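Local atomic coordinates of DR2417 (Deinococcus radiodurans, PDB entry 4XWW), a protein that is a dimeric, metal-dependent exonuclease of the metallo-beta-lactamase superfamily that probably degrades RNA from the 5' end and probably takes part in rRNA maturation. Residues I232-R237 and H260-R265; T294-G299 and H329-L334; V249-N254 and I341-P346. One frame throughout, in Å; residues are numbered along the deposited sequence.

Contact 1. Residues I232-R237 and H260-R265; sequences IIKGCR and HRQGRR
Arg264 NE donates to water 1 at 2.7 Å, and the water donates in turn to Ile233 O, in the last turn of helix 222-234. The water lies in the guanidinium plane. Cys236 O is also at the guanidinium edge, 2.9 Å from Arg264 NH2. The other terminal nitrogen, Arg264 NH1, bonds to the carbonyls of Gly238 and Val306, so NH1 is held by two oxygens. Arginine suits the place because it is long and has several N-H donors in one plane; here it is extended from CG to NE, which carries the group across. Ile233 CG2 packs obliquely near that group, 3.8 Å from Arg264 NE, and Ile233 also touches Ile341 of strand 339-342. Helix 249-261 ends here in a Schellman motif, with Arg264 N bonded to Ala259 O and Gly263 N to His260 O. Glycine fits the C-prime position, whose positive phi of 74° it adopts readily. Just before it, Gln262 bends at chi2 (-50°), and its OE1 approaches Lys234 CG at 3.4 Å. Gln262 NE2 is bonded to Glu230, one turn before Lys234 on helix 222-234, while the extended Lys234 runs on past the contact.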
# COMPACT_ATOMS: atom_id res chain seq x y z
N ILE A 232 -3.24 6.10 -29.00
CA ILE A 232 -2.15 6.73 -28.27
C ILE A 232 -0.81 6.58 -29.00
O ILE A 232 -0.10 7.56 -29.22
CB ILE A 232 -2.07 6.15 -26.85
CG1 ILE A 232 -3.32 6.57 -26.06
CG2 ILE A 232 -0.78 6.62 -26.14
CD1 ILE A 232 -3.58 5.74 -24.83
N ILE A 233 -0.48 5.35 -29.38
CA ILE A 233 0.84 5.07 -29.94
C ILE A 233 1.01 5.75 -31.30
O ILE A 233 2.08 6.30 -31.59
CB ILE A 233 1.06 3.53 -29.99
CG1 ILE A 233 1.22 3.05 -28.54
CG2 ILE A 233 2.27 3.16 -30.87
CD1 ILE A 233 1.20 1.55 -28.34
N LYS A 234 -0.06 5.77 -32.10
CA LYS A 234 -0.02 6.46 -33.40
C LYS A 234 0.39 7.92 -33.22
O LYS A 234 1.07 8.50 -34.07
CB LYS A 234 -1.38 6.37 -34.08
CG LYS A 234 -1.46 7.08 -35.41
CD LYS A 234 -2.82 6.82 -36.05
CE LYS A 234 -2.94 7.53 -37.38
NZ LYS A 234 -4.29 7.32 -37.98
N GLY A 235 -0.00 8.49 -32.09
CA GLY A 235 0.31 9.88 -31.78
C GLY A 235 1.65 10.14 -31.10
O GLY A 235 2.02 11.31 -30.91
N CYS A 236 2.37 9.08 -30.73
CA CYS A 236 3.67 9.26 -30.05
C CYS A 236 4.77 9.65 -31.01
O CYS A 236 5.00 8.98 -32.01
CB CYS A 236 4.06 8.00 -29.30
SG CYS A 236 2.98 7.70 -27.88
N ARG A 237 5.45 10.76 -30.70
CA ARG A 237 6.44 11.37 -31.57
C ARG A 237 7.75 10.60 -31.55
O ARG A 237 8.50 10.60 -32.54
CB ARG A 237 6.67 12.83 -31.15
CG ARG A 237 7.56 13.64 -32.06
CD ARG A 237 7.77 15.04 -31.48
NE ARG A 237 8.74 15.82 -32.23
CZ ARG A 237 8.49 17.01 -32.77
NH1 ARG A 237 7.29 17.56 -32.63
NH2 ARG A 237 9.44 17.66 -33.43
N HIS A 260 3.01 -3.11 -35.83
CA HIS A 260 3.25 -3.32 -37.24
C HIS A 260 2.50 -2.28 -38.08
O HIS A 260 3.07 -1.67 -38.99
CB HIS A 260 2.84 -4.73 -37.65
CG HIS A 260 3.11 -5.05 -39.08
ND1 HIS A 260 4.38 -5.25 -39.57
CD2 HIS A 260 2.28 -5.17 -40.14
CE1 HIS A 260 4.32 -5.50 -40.86
NE2 HIS A 260 3.05 -5.45 -41.23
N ARG A 261 1.22 -2.07 -37.76
CA ARG A 261 0.43 -1.10 -38.52
C ARG A 261 1.00 0.31 -38.37
O ARG A 261 0.90 1.14 -39.27
CB ARG A 261 -1.04 -1.12 -38.07
CG ARG A 261 -1.77 -2.42 -38.41
CD ARG A 261 -3.27 -2.33 -38.16
NE ARG A 261 -3.64 -2.10 -36.76
CZ ARG A 261 -3.88 -3.08 -35.89
NH1 ARG A 261 -3.76 -4.35 -36.27
NH2 ARG A 261 -4.24 -2.80 -34.64
N GLN A 262 1.64 0.56 -37.23
CA GLN A 262 2.13 1.91 -36.98
C GLN A 262 3.60 2.08 -37.33
O GLN A 262 4.20 3.10 -37.02
CB GLN A 262 1.90 2.29 -35.51
CG GLN A 262 0.43 2.38 -35.12
CD GLN A 262 -0.38 3.23 -36.09
OE1 GLN A 262 0.09 4.26 -36.56
NE2 GLN A 262 -1.60 2.79 -36.39
N GLY A 263 4.19 1.09 -38.01
CA GLY A 263 5.56 1.24 -38.48
C GLY A 263 6.64 1.13 -37.41
O GLY A 263 7.75 1.63 -37.61
N ARG A 264 6.32 0.47 -36.31
CA ARG A 264 7.28 0.28 -35.22
C ARG A 264 7.71 -1.19 -35.07
O ARG A 264 6.88 -2.09 -35.15
CB ARG A 264 6.69 0.77 -33.89
CG ARG A 264 6.38 2.25 -33.89
CD ARG A 264 5.77 2.69 -32.57
NE ARG A 264 5.55 4.14 -32.52
CZ ARG A 264 6.39 5.01 -31.96
NH1 ARG A 264 7.50 4.60 -31.37
NH2 ARG A 264 6.10 6.32 -31.98
N ARG A 265 9.00 -1.41 -34.83
CA ARG A 265 9.51 -2.75 -34.54
C ARG A 265 9.50 -2.96 -33.03
O ARG A 265 9.57 -1.99 -32.28
CB ARG A 265 10.91 -2.95 -35.09
CG ARG A 265 11.06 -2.77 -36.61
CD ARG A 265 10.20 -3.78 -37.36
NE ARG A 265 10.60 -5.16 -37.08
CZ ARG A 265 11.52 -5.82 -37.77
NH1 ARG A 265 12.16 -5.24 -38.79
NH2 ARG A 265 11.82 -7.08 -37.45
O HOH W 1 3.57 5.56 -33.69

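Contact 2. Residues T294-G299 and H329-L334; sequences TSEEVG and HAKIAL
Lys331 reaches from the loop after helix 320-326 of the beta-CASP domain to Ser295 and Glu296 in the short, loosely formed helix 295-298, which starts in a capping box of Thr294 and Glu297. Lys331 CB lies 4.2 Å from Ser295 OG, and Lys331 CD passes the same hydroxyl at 4.1 Å. With the chain extended beyond CG, Lys331 CE comes 3.3 Å from Glu296 OE2 and the tip closes a salt bridge, NZ to OE2 at 2.8 Å. The oxygen receives this bond on its syn lone pair. Glu296 is bent at chi2 (91°), which brings its carboxylate nearer the lysine. A long, flexible lysine suits this exposed edge, and a glutamate in the first turn offers it a charged partner. Next to the ion pair, Ser295 CB packs on Ile332 CD1, and both side chains also lie on Phe308 of strand 306-310. In the same loop Ala330 packs on a sugar of the bound RNA. His329 holds the loop's shape: its ND1 accepts from the backbone N of both Lys331 and Ile332, the second 38° out of the ring plane. Water 3 donates to Glu296 OE1 and accepts from Lys331 NZ at 3.1 Å.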
# COMPACT_ATOMS: atom_id res chain seq x y z
N THR A 294 16.39 -6.90 -30.98
CA THR A 294 17.05 -6.61 -29.72
C THR A 294 17.19 -5.11 -29.55
O THR A 294 17.03 -4.35 -30.51
CB THR A 294 18.46 -7.22 -29.62
OG1 THR A 294 19.29 -6.64 -30.63
CG2 THR A 294 18.41 -8.72 -29.81
N SER A 295 17.53 -4.68 -28.34
CA SER A 295 17.69 -3.26 -28.07
C SER A 295 18.82 -2.68 -28.91
O SER A 295 18.78 -1.51 -29.30
CB SER A 295 17.96 -3.02 -26.59
OG SER A 295 19.18 -3.62 -26.20
N GLU A 296 19.84 -3.49 -29.19
CA GLU A 296 20.93 -3.05 -30.04
C GLU A 296 20.43 -2.80 -31.47
O GLU A 296 20.77 -1.80 -32.09
CB GLU A 296 22.06 -4.07 -30.04
CG GLU A 296 22.82 -4.14 -28.72
CD GLU A 296 22.25 -5.17 -27.74
OE1 GLU A 296 21.13 -5.69 -27.96
OE2 GLU A 296 22.95 -5.47 -26.76
N GLU A 297 19.59 -3.71 -31.95
CA GLU A 297 19.09 -3.65 -33.32
C GLU A 297 18.15 -2.46 -33.57
O GLU A 297 18.18 -1.86 -34.64
CB GLU A 297 18.40 -4.97 -33.67
CG GLU A 297 19.40 -6.13 -33.73
CD GLU A 297 18.77 -7.50 -33.96
OE1 GLU A 297 17.59 -7.72 -33.60
OE2 GLU A 297 19.48 -8.36 -34.51
N VAL A 298 17.31 -2.12 -32.59
CA VAL A 298 16.40 -0.98 -32.77
C VAL A 298 17.09 0.35 -32.60
O VAL A 298 16.58 1.38 -33.03
CB VAL A 298 15.21 -1.01 -31.82
CG1 VAL A 298 14.39 -2.24 -32.08
CG2 VAL A 298 15.65 -0.88 -30.35
N GLY A 299 18.27 0.32 -31.99
CA GLY A 299 19.08 1.52 -31.86
C GLY A 299 19.50 2.03 -33.22
O GLY A 299 19.88 3.19 -33.36
N HIS A 329 19.45 0.91 -16.05
CA HIS A 329 19.44 -0.07 -17.13
C HIS A 329 20.76 -0.02 -17.91
O HIS A 329 21.22 1.05 -18.29
CB HIS A 329 18.26 0.15 -18.08
CG HIS A 329 17.99 -1.02 -18.97
ND1 HIS A 329 18.81 -1.37 -20.01
CD2 HIS A 329 16.99 -1.93 -18.95
CE1 HIS A 329 18.34 -2.45 -20.60
NE2 HIS A 329 17.22 -2.81 -19.99
N ALA A 330 21.35 -1.18 -18.15
CA ALA A 330 22.71 -1.24 -18.68
C ALA A 330 22.79 -0.87 -20.16
O ALA A 330 23.85 -0.49 -20.64
CB ALA A 330 23.30 -2.64 -18.47
N LYS A 331 21.69 -0.99 -20.88
CA LYS A 331 21.75 -0.81 -22.33
C LYS A 331 20.81 0.26 -22.85
O LYS A 331 20.96 0.72 -23.98
CB LYS A 331 21.45 -2.13 -23.04
CG LYS A 331 22.53 -3.17 -22.90
CD LYS A 331 22.01 -4.52 -23.36
CE LYS A 331 23.12 -5.55 -23.49
NZ LYS A 331 22.67 -6.77 -24.24
N ILE A 332 19.83 0.65 -22.04
CA ILE A 332 18.84 1.62 -22.48
C ILE A 332 18.74 2.76 -21.46
O ILE A 332 18.76 2.53 -20.25
CB ILE A 332 17.44 0.97 -22.68
CG1 ILE A 332 17.52 -0.25 -23.60
CG2 ILE A 332 16.45 1.98 -23.23
CD1 ILE A 332 16.27 -1.14 -23.53
N ALA A 333 18.62 3.98 -21.95
CA ALA A 333 18.42 5.14 -21.09
C ALA A 333 17.22 5.97 -21.53
O ALA A 333 17.16 6.41 -22.68
CB ALA A 333 19.67 5.99 -21.05
N LEU A 334 16.27 6.18 -20.62
CA LEU A 334 15.12 7.03 -20.91
C LEU A 334 15.53 8.49 -21.10
O LEU A 334 16.57 8.92 -20.58
CB LEU A 334 14.09 6.94 -19.78
CG LEU A 334 13.42 5.56 -19.63
CD1 LEU A 334 12.30 5.61 -18.62
CD2 LEU A 334 12.89 5.06 -20.96
O HOH W 2 20.88 -1.58 -26.51
O HOH W 3 20.01 -7.11 -25.77

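Contact 3. Residues V249-N254 and I341-P346; sequences VYRIQN and ILSSNP
Ser343, just past strand 339-342, meets Arg251 of helix 249-261 where the second segment leaves the parallel sheet. Before it, Ile341 and then Leu342 bury branched aliphatic side chains on opposite sides of the strand, Ile341 against Leu229 of helix 222-234 and Leu342 against Val358 of helix 351-364. Next comes Ser343, the centre of an inverse gamma turn. Ser343 OG accepts from Arg251 NH1 at 2.8 Å with an angle of 142° and is also bonded to Val376 O, a double role that suits a hydroxyl. It lies 24° out of the guanidinium plane. Ser343 O is 3.0 Å from the same Arg251 NH1. This is the beta-CASP domain, whose parallel sheet here carries helices on both faces. In Arg251 the bend at chi2 (83°) sets CD 3.4 Å from Ser343 OG, and a second bend at chi3 turns the guanidinium toward the serine. Arg251 NE forms a salt bridge with Glu222, which would offset the charge of this buried arginine, and NH1 bonds to His377, a predicted substrate-binding residue. Ser344 N lies 4.5 Å from Arg251 NH1; the chain here runs near Phe245, which binds UMP in another structure of this protein.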
# COMPACT_ATOMS: atom_id res chain seq x y z
N VAL A 249 -1.07 -12.42 -22.85
CA VAL A 249 -0.80 -12.74 -24.24
C VAL A 249 -1.72 -12.02 -25.21
O VAL A 249 -1.25 -11.57 -26.25
CB VAL A 249 -0.89 -14.26 -24.50
CG1 VAL A 249 -0.52 -14.56 -25.93
CG2 VAL A 249 0.05 -15.02 -23.53
N TYR A 250 -3.02 -11.92 -24.90
CA TYR A 250 -3.90 -11.17 -25.82
C TYR A 250 -3.46 -9.71 -25.98
O TYR A 250 -3.35 -9.21 -27.10
CB TYR A 250 -5.35 -11.18 -25.34
CG TYR A 250 -5.95 -12.55 -25.18
CD1 TYR A 250 -5.70 -13.57 -26.09
CD2 TYR A 250 -6.78 -12.81 -24.10
CE1 TYR A 250 -6.28 -14.85 -25.92
CE2 TYR A 250 -7.36 -14.05 -23.93
CZ TYR A 250 -7.11 -15.06 -24.83
OH TYR A 250 -7.71 -16.28 -24.60
N ARG A 251 -3.28 -9.04 -24.85
CA ARG A 251 -2.79 -7.65 -24.82
C ARG A 251 -1.51 -7.48 -25.64
O ARG A 251 -1.40 -6.58 -26.49
CB ARG A 251 -2.55 -7.24 -23.36
CG ARG A 251 -2.13 -5.76 -23.13
CD ARG A 251 -3.32 -4.79 -23.08
NE ARG A 251 -4.38 -5.23 -22.18
CZ ARG A 251 -4.41 -5.03 -20.86
NH1 ARG A 251 -3.43 -4.33 -20.25
NH2 ARG A 251 -5.45 -5.50 -20.17
N ILE A 252 -0.53 -8.34 -25.38
CA ILE A 252 0.75 -8.24 -26.07
C ILE A 252 0.59 -8.52 -27.57
O ILE A 252 1.15 -7.82 -28.40
CB ILE A 252 1.79 -9.17 -25.45
CG1 ILE A 252 2.07 -8.71 -24.02
CG2 ILE A 252 3.07 -9.11 -26.26
CD1 ILE A 252 2.90 -9.68 -23.18
N GLN A 253 -0.19 -9.54 -27.93
CA GLN A 253 -0.37 -9.83 -29.35
C GLN A 253 -1.01 -8.63 -30.06
O GLN A 253 -0.58 -8.22 -31.14
CB GLN A 253 -1.24 -11.06 -29.58
CG GLN A 253 -1.54 -11.32 -31.06
CD GLN A 253 -0.32 -11.79 -31.84
OE1 GLN A 253 0.48 -12.58 -31.34
NE2 GLN A 253 -0.18 -11.33 -33.08
N ASN A 254 -2.03 -8.05 -29.43
CA ASN A 254 -2.68 -6.89 -30.03
C ASN A 254 -1.70 -5.71 -30.17
O ASN A 254 -1.76 -4.97 -31.14
CB ASN A 254 -3.91 -6.49 -29.22
CG ASN A 254 -5.04 -7.52 -29.33
OD1 ASN A 254 -5.13 -8.26 -30.32
ND2 ASN A 254 -5.91 -7.55 -28.33
N ILE A 341 4.08 3.72 -21.25
CA ILE A 341 2.70 3.34 -21.02
C ILE A 341 2.63 2.21 -20.00
O ILE A 341 3.23 1.15 -20.20
CB ILE A 341 2.01 2.87 -22.32
CG1 ILE A 341 2.02 3.96 -23.40
CG2 ILE A 341 0.57 2.38 -22.04
CD1 ILE A 341 1.68 3.40 -24.81
N LEU A 342 1.88 2.44 -18.92
CA LEU A 342 1.60 1.39 -17.95
C LEU A 342 0.26 0.75 -18.29
O LEU A 342 -0.79 1.27 -17.93
CB LEU A 342 1.58 1.95 -16.52
CG LEU A 342 2.77 2.83 -16.14
CD1 LEU A 342 2.73 3.27 -14.65
CD2 LEU A 342 4.06 2.14 -16.44
N SER A 343 0.31 -0.35 -19.04
CA SER A 343 -0.90 -1.06 -19.46
C SER A 343 -1.28 -2.06 -18.37
O SER A 343 -1.20 -3.27 -18.56
CB SER A 343 -0.67 -1.76 -20.81
OG SER A 343 -1.88 -2.28 -21.36
N SER A 344 -1.70 -1.52 -17.23
CA SER A 344 -1.92 -2.28 -16.00
C SER A 344 -2.44 -1.33 -14.93
O SER A 344 -2.37 -0.12 -15.08
CB SER A 344 -0.64 -2.95 -15.51
OG SER A 344 0.37 -1.98 -15.30
N ASN A 345 -2.95 -1.91 -13.85
CA ASN A 345 -3.35 -1.18 -12.67
C ASN A 345 -2.57 -1.79 -11.53
O ASN A 345 -2.36 -3.00 -11.52
CB ASN A 345 -4.85 -1.31 -12.39
CG ASN A 345 -5.68 -0.30 -13.13
OD1 ASN A 345 -5.31 0.87 -13.26
ND2 ASN A 345 -6.84 -0.74 -13.61
N PRO A 346 -2.17 -0.99 -10.55
CA PRO A 346 -1.49 -1.59 -9.39
C PRO A 346 -2.39 -2.55 -8.61
O PRO A 346 -3.52 -2.23 -8.27
CB PRO A 346 -1.15 -0.39 -8.50
CG PRO A 346 -1.32 0.82 -9.36
CD PRO A 346 -2.33 0.47 -10.41

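In the fold
From the N terminus, the chain runs along helix 222-234 and strand 240-243, then through helix 249-261; contact 1 closes this first loop where the ends of the two helices meet, at the entry to strand 265-269. Contact 2 opens later and joins short helix 295-298 to the loop after helix 320-326, with strand 306-310 between them. Contact 3, spanning 249-254 to 341-346, begins within contact 1's loop and ends beyond it, so these two cross, whereas contact 2 is wholly enclosed by contact 3. Contacts 1 and 3 share helix 249-261 and touch each other; contact 2 stands apart. Together they join helices and loops around the five-stranded parallel sheet.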